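Local coordinates for StiE protein (Stigmatella aurantiaca, PDB 6ECX), which uses S-adenosylmethionine, bound by the oxygen methyltransferase domain studied here, to methylate oxygen as part of a multifunctional polyketide synthase, at residues Asp193-Thr198 with Ser284-His289; Val92-Cys97 with Leu159-Glu164; Phe50-Thr55 with Asn240-Pro245. All coordinates share one frame; numbering follows the deposited sequence.

Contact 1: Asp193-Thr198 with Ser284-His289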
loop_
_atom_site.group_PDB
_atom_site.type_symbol
_atom_site.label_atom_id
_atom_site.label_comp_id
_atom_site.label_asym_id
_atom_site.label_seq_id
_atom_site.Cartn_x
_atom_site.Cartn_y
_atom_site.Cartn_z
ATOM N N ASP A 193 1.689 -4.598 -0.772
ATOM C CA ASP A 193 0.671 -5.621 -0.573
ATOM C C ASP A 193 1.331 -6.888 -0.042
ATOM O O ASP A 193 2.546 -6.943 0.172
ATOM C CB ASP A 193 -0.122 -5.891 -1.850
ATOM C CG ASP A 193 -1.611 -6.032 -1.573
ATOM O OD1 ASP A 193 -1.968 -6.822 -0.686
ATOM O OD2 ASP A 193 -2.416 -5.329 -2.211
ATOM N N PHE A 194 0.501 -7.896 0.196
ATOM C CA PHE A 194 0.921 -9.135 0.829
ATOM C C PHE A 194 1.111 -10.249 -0.187
ATOM O O PHE A 194 0.337 -10.378 -1.142
ATOM C CB PHE A 194 -0.103 -9.584 1.862
ATOM C CG PHE A 194 -0.202 -8.670 3.027
ATOM C CD1 PHE A 194 0.662 -8.810 4.106
ATOM C CD2 PHE A 194 -1.149 -7.661 3.047
ATOM C CE1 PHE A 194 0.578 -7.957 5.188
ATOM C CE2 PHE A 194 -1.249 -6.808 4.132
ATOM C CZ PHE A 194 -0.387 -6.954 5.204
ATOM N N VAL A 195 2.130 -11.067 0.053
ATOM C CA VAL A 195 2.369 -12.308 -0.670
ATOM C C VAL A 195 2.202 -13.448 0.329
ATOM O O VAL A 195 2.851 -13.456 1.384
ATOM C CB VAL A 195 3.769 -12.328 -1.308
ATOM C CG1 VAL A 195 4.068 -13.713 -1.887
ATOM C CG2 VAL A 195 3.897 -11.241 -2.390
ATOM N N ALA A 196 1.320 -14.396 0.022
ATOM C CA ALA A 196 1.193 -15.595 0.843
ATOM C C ALA A 196 2.236 -16.625 0.422
ATOM O O ALA A 196 2.363 -16.933 -0.761
ATOM C CB ALA A 196 -0.203 -16.196 0.713
ATOM N N ASN A 197 2.961 -17.179 1.393
ATOM C CA ASN A 197 4.077 -18.070 1.108
ATOM C C ASN A 197 3.733 -19.547 1.287
ATOM O O ASN A 197 4.644 -20.371 1.406
ATOM C CB ASN A 197 5.271 -17.704 1.987
ATOM C CG ASN A 197 5.721 -16.275 1.787
ATOM O OD1 ASN A 197 5.832 -15.801 0.655
ATOM N ND2 ASN A 197 5.972 -15.574 2.888
ATOM N N THR A 198 2.453 -19.904 1.312
ATOM C CA THR A 198 2.070 -21.314 1.346
ATOM C C THR A 198 0.977 -21.636 0.329
ATOM O O THR A 198 0.399 -22.727 0.352
ATOM C CB THR A 198 1.579 -21.736 2.738
ATOM O OG1 THR A 198 0.621 -20.785 3.208
ATOM C CG2 THR A 198 2.742 -21.816 3.718
ATOM N N SER A 284 4.300 -12.263 3.493
ATOM C CA SER A 284 5.320 -11.247 3.319
ATOM C C SER A 284 4.638 -9.943 2.954
ATOM O O SER A 284 3.675 -9.932 2.183
ATOM C CB SER A 284 6.333 -11.634 2.227
ATOM O OG SER A 284 7.088 -12.749 2.656
ATOM N N TYR A 285 5.116 -8.856 3.548
ATOM C CA TYR A 285 4.677 -7.523 3.180
ATOM C C TYR A 285 5.698 -6.987 2.189
ATOM O O TYR A 285 6.873 -6.817 2.534
ATOM C CB TYR A 285 4.571 -6.630 4.406
ATOM C CG TYR A 285 3.918 -5.302 4.153
ATOM C CD1 TYR A 285 4.668 -4.210 3.756
ATOM C CD2 TYR A 285 2.555 -5.126 4.328
ATOM C CE1 TYR A 285 4.096 -2.985 3.542
ATOM C CE2 TYR A 285 1.962 -3.892 4.104
ATOM C CZ TYR A 285 2.747 -2.827 3.714
ATOM O OH TYR A 285 2.192 -1.598 3.498
ATOM N N VAL A 286 5.265 -6.756 0.962
ATOM C CA VAL A 286 6.192 -6.609 -0.158
ATOM C C VAL A 286 5.936 -5.281 -0.848
ATOM O O VAL A 286 4.783 -4.875 -1.025
ATOM C CB VAL A 286 6.053 -7.783 -1.149
ATOM C CG1 VAL A 286 6.930 -7.545 -2.368
ATOM C CG2 VAL A 286 6.424 -9.108 -0.452
ATOM N N LEU A 287 7.014 -4.599 -1.231
ATOM C CA LEU A 287 6.923 -3.323 -1.923
ATOM C C LEU A 287 7.356 -3.586 -3.373
ATOM O O LEU A 287 8.550 -3.755 -3.654
ATOM C CB LEU A 287 7.793 -2.274 -1.229
ATOM C CG LEU A 287 7.672 -2.195 0.306
ATOM C CD1 LEU A 287 8.631 -1.166 0.887
ATOM C CD2 LEU A 287 6.242 -1.882 0.741
ATOM N N PHE A 288 6.368 -3.630 -4.274
ATOM C CA PHE A 288 6.545 -4.016 -5.666
ATOM C C PHE A 288 6.946 -2.801 -6.496
ATOM O O PHE A 288 6.348 -1.727 -6.365
ATOM C CB PHE A 288 5.252 -4.579 -6.265
ATOM C CG PHE A 288 4.690 -5.799 -5.558
ATOM C CD1 PHE A 288 3.942 -5.665 -4.390
ATOM C CD2 PHE A 288 4.830 -7.062 -6.115
ATOM C CE1 PHE A 288 3.394 -6.778 -3.770
ATOM C CE2 PHE A 288 4.286 -8.178 -5.510
ATOM C CZ PHE A 288 3.567 -8.041 -4.330
ATOM N N HIS A 289 7.925 -2.980 -7.379
ATOM C CA HIS A 289 8.171 -2.025 -8.457
ATOM C C HIS A 289 7.967 -2.752 -9.782
ATOM O O HIS A 289 8.693 -3.704 -10.086
ATOM C CB HIS A 289 9.578 -1.428 -8.379
ATOM C CG HIS A 289 9.825 -0.344 -9.384
ATOM N ND1 HIS A 289 10.405 -0.584 -10.611
ATOM C CD2 HIS A 289 9.542 0.980 -9.356
ATOM C CE1 HIS A 289 10.476 0.544 -11.295
ATOM N NE2 HIS A 289 9.964 1.510 -10.553
#
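Asp-193 with Val-286 and Val-195 with Ser-284 form two antiparallel hydrogen-bonded pairs, Val-286 N reaching Asp-193 O at 2.8 Å, and the N-to-C directions of the short strands make 128°, well short of exactly antiparallel. The intervening pair, Phe-194 with Tyr-285, is non-hydrogen-bonded and brings its rings together on one face of the sheet. They make a T-shaped stack: Tyr-285 presents its CD2 edge to the face of Phe-194, 3.6 Å from CE1, with the planes at 80°. Tyr-285 CG lies anti to its backbone N (chi1 -171°) and Phe-194 CG anti to its carbonyl carbon, which brings edge to face. The Tyr-285 hydroxyl is hydrogen-bonded to Glu-164 OE1. Strand 283-292 is the reversed strand of the class I methyltransferase fold, inserted between 187-196 and 226-233. On the opposite face, Val-195 CG2 touches both Val-286 CG2 and Phe-288 CZ, each at 3.8 Å, and Val-286 CG1 sits over the centre of the Phe-288 ring. Asn-197 ND2 sends an almost straight, in-plane N-H to Ser-284 OG at 3.0 Å; its amide is further fixed by Gly-281 O and Arg-214. Asp-193 OD1 takes the Phe-194 N-H on its anti lone pair and also bonds Tyr-16 OH.

Contact 2: Val92-Cys97 with Leu159-Glu164. With SAM (S-adenosylmethionine), chain B.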
loop_
_atom_site.group_PDB
_atom_site.type_symbol
_atom_site.label_atom_id
_atom_site.label_comp_id
_atom_site.label_asym_id
_atom_site.label_seq_id
_atom_site.Cartn_x
_atom_site.Cartn_y
_atom_site.Cartn_z
ATOM N N VAL A 92 -0.303 10.744 -12.630
ATOM C CA VAL A 92 -0.293 9.754 -11.550
ATOM C C VAL A 92 -1.727 9.309 -11.267
ATOM O O VAL A 92 -2.643 10.135 -11.219
ATOM C CB VAL A 92 0.340 10.324 -10.253
ATOM C CG1 VAL A 92 0.395 9.244 -9.121
ATOM C CG2 VAL A 92 1.731 10.935 -10.519
ATOM N N MET A 93 -1.919 8.005 -11.058
ATOM C CA MET A 93 -3.209 7.448 -10.635
ATOM C C MET A 93 -3.029 6.711 -9.317
ATOM O O MET A 93 -2.180 5.820 -9.224
ATOM C CB MET A 93 -3.762 6.480 -11.686
ATOM C CG MET A 93 -5.111 5.855 -11.344
ATOM S SD MET A 93 -6.427 7.097 -11.499
ATOM C CE MET A 93 -7.385 6.695 -10.015
ATOM N N ASP A 94 -3.845 7.055 -8.301
ATOM C CA ASP A 94 -3.869 6.338 -7.019
ATOM C C ASP A 94 -5.181 5.577 -6.941
ATOM O O ASP A 94 -6.242 6.188 -6.744
ATOM C CB ASP A 94 -3.744 7.309 -5.842
ATOM C CG ASP A 94 -3.681 6.602 -4.482
ATOM O OD1 ASP A 94 -4.130 5.441 -4.347
ATOM O OD2 ASP A 94 -3.168 7.231 -3.527
ATOM N N PHE A 95 -5.141 4.246 -7.096
ATOM C CA PHE A 95 -6.415 3.556 -7.247
ATOM C C PHE A 95 -7.058 3.154 -5.921
ATOM O O PHE A 95 -8.094 2.487 -5.932
ATOM C CB PHE A 95 -6.296 2.355 -8.201
ATOM C CG PHE A 95 -5.359 1.265 -7.762
ATOM C CD1 PHE A 95 -5.793 0.262 -6.919
ATOM C CD2 PHE A 95 -4.074 1.191 -8.278
ATOM C CE1 PHE A 95 -4.953 -0.782 -6.558
ATOM C CE2 PHE A 95 -3.224 0.141 -7.934
ATOM C CZ PHE A 95 -3.660 -0.840 -7.072
ATOM N N GLY A 96 -6.511 3.596 -4.793
ATOM C CA GLY A 96 -7.197 3.470 -3.514
ATOM C C GLY A 96 -6.678 4.536 -2.575
ATOM O O GLY A 96 -5.893 4.239 -1.677
ATOM N N CYS A 97 -7.114 5.784 -2.772
ATOM C CA CYS A 97 -6.336 6.936 -2.328
ATOM C C CYS A 97 -6.565 7.338 -0.869
ATOM O O CYS A 97 -5.947 8.313 -0.420
ATOM C CB CYS A 97 -6.608 8.129 -3.255
ATOM S SG CYS A 97 -8.331 8.713 -3.297
ATOM N N LEU A 159 2.450 6.775 -13.873
ATOM C CA LEU A 159 2.729 6.124 -12.599
ATOM C C LEU A 159 1.396 5.789 -11.956
ATOM O O LEU A 159 0.476 6.616 -11.984
ATOM C CB LEU A 159 3.558 7.037 -11.678
ATOM C CG LEU A 159 3.732 6.679 -10.191
ATOM C CD1 LEU A 159 4.613 5.436 -10.038
ATOM C CD2 LEU A 159 4.374 7.861 -9.429
ATOM N N VAL A 160 1.275 4.565 -11.423
ATOM C CA VAL A 160 0.069 4.103 -10.732
ATOM C C VAL A 160 0.455 3.629 -9.333
ATOM O O VAL A 160 1.448 2.915 -9.165
ATOM C CB VAL A 160 -0.649 2.977 -11.510
ATOM C CG1 VAL A 160 -1.874 2.456 -10.728
ATOM C CG2 VAL A 160 -1.112 3.449 -12.890
ATOM N N LEU A 161 -0.333 4.027 -8.328
ATOM C CA LEU A 161 -0.056 3.738 -6.927
ATOM C C LEU A 161 -1.165 2.846 -6.377
ATOM O O LEU A 161 -2.360 3.128 -6.584
ATOM C CB LEU A 161 0.015 5.015 -6.060
ATOM C CG LEU A 161 0.755 6.267 -6.511
ATOM C CD1 LEU A 161 0.641 7.364 -5.447
ATOM C CD2 LEU A 161 2.209 5.959 -6.771
ATOM N N GLY A 162 -0.772 1.795 -5.659
ATOM C CA GLY A 162 -1.731 0.977 -4.923
ATOM C C GLY A 162 -1.089 0.510 -3.638
ATOM O O GLY A 162 -0.447 -0.543 -3.612
ATOM N N PHE A 163 -1.232 1.289 -2.564
ATOM C CA PHE A 163 -0.631 0.960 -1.277
ATOM C C PHE A 163 -1.724 0.336 -0.415
ATOM O O PHE A 163 -2.646 1.032 0.028
ATOM C CB PHE A 163 -0.015 2.192 -0.612
ATOM C CG PHE A 163 0.992 2.929 -1.492
ATOM C CD1 PHE A 163 1.701 2.253 -2.495
ATOM C CD2 PHE A 163 1.215 4.298 -1.325
ATOM C CE1 PHE A 163 2.612 2.930 -3.308
ATOM C CE2 PHE A 163 2.127 4.985 -2.128
ATOM C CZ PHE A 163 2.828 4.292 -3.130
ATOM N N GLU A 164 -1.628 -0.973 -0.213
ATOM C CA GLU A 164 -2.602 -1.748 0.558
ATOM C C GLU A 164 -4.017 -1.574 0.001
ATOM O O GLU A 164 -4.969 -1.283 0.730
ATOM C CB GLU A 164 -2.542 -1.369 2.037
ATOM C CG GLU A 164 -1.228 -1.674 2.725
ATOM C CD GLU A 164 -1.264 -1.354 4.215
ATOM O OE1 GLU A 164 -0.184 -1.219 4.825
ATOM O OE2 GLU A 164 -2.378 -1.240 4.775
HETATM N N SAM B . -3.475 4.069 -0.104
HETATM C CA SAM B . -3.972 4.804 1.052
HETATM C C SAM B . -2.883 4.961 2.104
HETATM O O SAM B . -1.860 4.289 2.010
HETATM O OXT SAM B . -2.985 5.747 3.051
HETATM C CB SAM B . -5.179 4.095 1.641
HETATM C CG SAM B . -4.974 2.610 1.912
HETATM S SD SAM B . -6.404 1.935 2.800
HETATM C CE SAM B . -5.614 0.628 3.775
HETATM C "C5'" SAM B . -7.325 1.093 1.488
HETATM C "C4'" SAM B . -7.991 2.068 0.514
HETATM O "O4'" SAM B . -8.454 1.424 -0.663
HETATM C "C3'" SAM B . -9.199 2.816 1.067
HETATM O "O3'" SAM B . -9.022 4.171 0.692
HETATM C "C2'" SAM B . -10.392 2.249 0.307
HETATM O "O2'" SAM B . -11.446 3.170 0.104
HETATM C "C1'" SAM B . -9.737 1.905 -1.022
HETATM N N9 SAM B . -10.433 0.897 -1.847
HETATM C C8 SAM B . -10.765 -0.380 -1.465
HETATM N N7 SAM B . -11.356 -1.002 -2.518
HETATM C C5 SAM B . -11.417 -0.145 -3.561
HETATM C C6 SAM B . -11.910 -0.258 -4.848
HETATM N N6 SAM B . -12.471 -1.391 -5.270
HETATM N N1 SAM B . -11.822 0.816 -5.719
HETATM C C2 SAM B . -11.238 1.993 -5.313
HETATM N N3 SAM B . -10.747 2.094 -4.029
HETATM C C4 SAM B . -10.834 1.053 -3.158
HETATM O O HOH W 1 -2.446 3.809 -2.998
#
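Leu-159 and Val-92 start a parallel pairing of two core strands, their side chains lying next to each other and pointing the same way. Leu-159 O accepts the N-H of Met-93 at 2.9 Å, the first of three backbone bonds that tie the strands together. Val-160, on the face shared with Met-93, pushes CG1 against the edge of the Phe-95 ring, 3.5 Å from CD2. Leu-161 is bonded through both of its backbone polar atoms: its N gives to Met-93 O at 2.7 Å, and its O receives the N-H of Phe-95. Its side chain returns to the other face, where CG rests 4.0 Å from Val-92 CG1. At Gly-162 the lack of a side chain admits one face of the Phe-95 ring over the backbone, with Gly-162 CA nearest the CZ end of the ring at 3.4 Å. The first torsion of Phe-95 (chi1 62°) sets CG between its backbone N and carbonyl carbon, turning the ring back over the neighbouring strand. Phe-163 N gives its hydrogen to a water, 2.8 Å away, that in turn donates to Asp-94 OD1. The same OD1 accepts from Gly-96 N, closing an Asx turn at the start of the glycine-rich loop, the first sequence motif of these methyltransferases. The turn places Gly-96 O 2.9 Å from the amino N of S-adenosylmethionine, which Phe-163 O also accepts from. Glu-164 follows, its OE2 3.9 Å from the methyl carbon CE of the cofactor. Strand 114-119 bonds to the far edge of 91-94, and strand 187-196 flanks 157-163. Helix 101-109 covers the face of Asp-94 and Leu-161, while Phe-153 from a loop packs on Met-93 and Phe-95.

Contact 3: Phe50-Thr55 with Asn240-Pro245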
loop_
_atom_site.group_PDB
_atom_site.type_symbol
_atom_site.label_atom_id
_atom_site.label_comp_id
_atom_site.label_asym_id
_atom_site.label_seq_id
_atom_site.Cartn_x
_atom_site.Cartn_y
_atom_site.Cartn_z
ATOM N N PHE A 50 7.859 1.604 22.585
ATOM C CA PHE A 50 6.935 2.132 21.589
ATOM C C PHE A 50 5.732 1.213 21.469
ATOM O O PHE A 50 5.861 -0.014 21.436
ATOM C CB PHE A 50 7.586 2.295 20.222
ATOM C CG PHE A 50 6.596 2.605 19.124
ATOM C CD1 PHE A 50 6.164 3.901 18.906
ATOM C CD2 PHE A 50 6.071 1.593 18.333
ATOM C CE1 PHE A 50 5.243 4.183 17.906
ATOM C CE2 PHE A 50 5.151 1.870 17.338
ATOM C CZ PHE A 50 4.737 3.166 17.125
ATOM N N SER A 51 4.555 1.818 21.396
ATOM C CA SER A 51 3.295 1.090 21.316
ATOM C C SER A 51 2.528 1.646 20.125
ATOM O O SER A 51 1.971 2.746 20.195
ATOM C CB SER A 51 2.496 1.227 22.603
ATOM O OG SER A 51 1.180 0.767 22.397
ATOM N N TRP A 52 2.528 0.893 19.027
ATOM C CA TRP A 52 1.720 1.271 17.875
ATOM C C TRP A 52 0.249 1.396 18.260
ATOM O O TRP A 52 -0.452 2.304 17.796
ATOM C CB TRP A 52 1.914 0.245 16.761
ATOM C CG TRP A 52 1.128 0.539 15.544
ATOM C CD1 TRP A 52 1.465 1.397 14.538
ATOM C CD2 TRP A 52 -0.141 -0.022 15.190
ATOM N NE1 TRP A 52 0.481 1.407 13.578
ATOM C CE2 TRP A 52 -0.517 0.545 13.955
ATOM C CE3 TRP A 52 -1.000 -0.941 15.802
ATOM C CZ2 TRP A 52 -1.715 0.218 13.313
ATOM C CZ3 TRP A 52 -2.192 -1.264 15.166
ATOM C CH2 TRP A 52 -2.536 -0.687 13.932
ATOM N N ILE A 53 -0.227 0.515 19.140
ATOM C CA ILE A 53 -1.642 0.521 19.487
ATOM C C ILE A 53 -1.999 1.790 20.261
ATOM O O ILE A 53 -3.030 2.416 19.998
ATOM C CB ILE A 53 -2.013 -0.771 20.249
ATOM C CG1 ILE A 53 -3.525 -1.001 20.229
ATOM C CG2 ILE A 53 -1.479 -0.790 21.678
ATOM C CD1 ILE A 53 -4.016 -1.430 18.865
ATOM N N ARG A 54 -1.137 2.220 21.187
ATOM C CA ARG A 54 -1.436 3.432 21.947
ATOM C C ARG A 54 -1.299 4.671 21.070
ATOM O O ARG A 54 -2.100 5.608 21.179
ATOM C CB ARG A 54 -0.526 3.536 23.180
ATOM C CG ARG A 54 -0.759 2.461 24.226
ATOM C CD ARG A 54 0.132 2.622 25.458
ATOM N NE ARG A 54 -0.469 1.949 26.611
ATOM C CZ ARG A 54 0.140 1.717 27.772
ATOM N NH1 ARG A 54 1.397 2.089 27.966
ATOM N NH2 ARG A 54 -0.511 1.094 28.742
ATOM N N THR A 55 -0.301 4.688 20.187
ATOM C CA THR A 55 -0.092 5.849 19.330
ATOM C C THR A 55 -1.280 6.077 18.401
ATOM O O THR A 55 -1.713 7.219 18.203
ATOM C CB THR A 55 1.195 5.679 18.518
ATOM O OG1 THR A 55 2.321 5.699 19.404
ATOM C CG2 THR A 55 1.335 6.797 17.503
ATOM N N ASN A 240 8.335 -5.245 13.339
ATOM C CA ASN A 240 8.970 -4.448 14.389
ATOM C C ASN A 240 8.078 -3.290 14.819
ATOM O O ASN A 240 8.092 -2.888 15.989
ATOM C CB ASN A 240 10.315 -3.897 13.915
ATOM C CG ASN A 240 11.400 -4.948 13.851
ATOM O OD1 ASN A 240 11.276 -6.045 14.410
ATOM N ND2 ASN A 240 12.491 -4.607 13.173
ATOM N N CYS A 241 7.321 -2.715 13.879
ATOM C CA CYS A 241 6.440 -1.606 14.231
ATOM C C CYS A 241 5.315 -2.072 15.149
ATOM O O CYS A 241 4.929 -1.360 16.084
ATOM C CB CYS A 241 5.877 -0.954 12.961
ATOM S SG CYS A 241 4.755 0.436 13.268
ATOM N N LEU A 242 4.796 -3.277 14.908
ATOM C CA LEU A 242 3.685 -3.828 15.673
ATOM C C LEU A 242 4.130 -4.526 16.950
ATOM O O LEU A 242 3.273 -4.947 17.733
ATOM C CB LEU A 242 2.891 -4.810 14.805
ATOM C CG LEU A 242 2.352 -4.197 13.515
ATOM C CD1 LEU A 242 1.600 -5.228 12.697
ATOM C CD2 LEU A 242 1.455 -3.024 13.868
ATOM N N HIS A 243 5.436 -4.644 17.179
ATOM C CA HIS A 243 5.944 -5.352 18.351
ATOM C C HIS A 243 5.479 -4.684 19.644
ATOM O O HIS A 243 5.674 -3.482 19.845
ATOM C CB HIS A 243 7.471 -5.407 18.294
ATOM C CG HIS A 243 8.079 -6.324 19.304
ATOM N ND1 HIS A 243 8.069 -7.695 19.164
ATOM C CD2 HIS A 243 8.707 -6.069 20.475
ATOM C CE1 HIS A 243 8.664 -8.245 20.208
ATOM N NE2 HIS A 243 9.062 -7.281 21.017
ATOM N N ASN A 244 4.871 -5.482 20.528
ATOM C CA ASN A 244 4.276 -4.981 21.767
ATOM C C ASN A 244 4.240 -6.142 22.752
ATOM O O ASN A 244 3.309 -6.962 22.723
ATOM C CB ASN A 244 2.876 -4.416 21.534
ATOM C CG ASN A 244 2.345 -3.608 22.725
ATOM O OD1 ASN A 244 2.550 -3.962 23.891
ATOM N ND2 ASN A 244 1.652 -2.516 22.423
ATOM N N PRO A 245 5.243 -6.260 23.632
ATOM C CA PRO A 245 5.246 -7.366 24.606
ATOM C C PRO A 245 4.120 -7.295 25.630
ATOM O O PRO A 245 3.870 -8.301 26.304
ATOM C CB PRO A 245 6.614 -7.238 25.294
ATOM C CG PRO A 245 7.418 -6.335 24.439
ATOM C CD PRO A 245 6.454 -5.431 23.737
HETATM O O HOH W 2 3.771 -1.553 18.829
HETATM O O HOH W 3 1.337 -2.113 19.382
#
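Trp-52 and Leu-242 make up the tight part of this contact, lying side by side with a methyl group pressed on the indole. Leu-242 CD2 stands over one face of the six-membered ring, 3.9 Å from its centroid, a CH-pi contact displaced toward the ring fusion at Trp-52 CD2. Cys-241 SG approaches the same indole obliquely, 3.7 Å from Trp-52 CD1, as a sulfur-aromatic contact. With CG opposite its backbone N (chi1 180°), Trp-52 swings the indole out to this leucine and cysteine. Phe-50 adds a second aromatic side chain, turning its edge to the backbone: CE2 is 3.5 Å from Cys-241 O, which lies in the ring plane.

Between the backbones, and out toward Asn-244, the two segments meet largely through water. One water accepts from Trp-52 N at 2.8 Å and donates to both Cys-241 O and His-243 O, satisfying three backbone groups. A second accepts from Ile-53 N and from Asn-244 ND2, the latter at 3.1 Å. The start of helix 52-57 is capped by its own bonds: Ser-51 is the N-cap, its OG accepting from Arg-54 N at 3.0 Å, while Thr-55 N and OG1 reach Ser-51 O from opposite faces of the carbonyl plane. Asn-244 N bonds a glycerol, probably from the crystallisation liquor. Gln-250 OE1 from helix 247-255 bonds both Ser-51 OG and Asn-244 ND2, joining the watery side to that helix. Leu-69 of helix 64-80 packs on Trp-52 and Cys-241, and Trp-40 meets the indole edge-to-face. Tyr-275 of helix 263-280 backs Leu-242 and bonds His-243 ND1, so that helices 52-57 and 235-242 meet within a cluster of helices beside the sheet.

Followed from the N terminus, the chain opens contact 3 at 50-55, in the helices that precede the first core strand, and then contact 2 at 92-97. Contact 2 closes at 159-164 after two further strands and their helices, wholly within the longer excursion that ends when 240-245 completes contact 3. Before that closure 193-198 has begun contact 1, which is finished only by 284-289, so contacts 1 and 3 cross. Contacts 2 and 1 come in series and belong to one sheet, where strands 157-163 and 187-196 are neighbours. Contact 3, about 22 Å from contact 1 between centres, instead unites early and late helices beside that sheet.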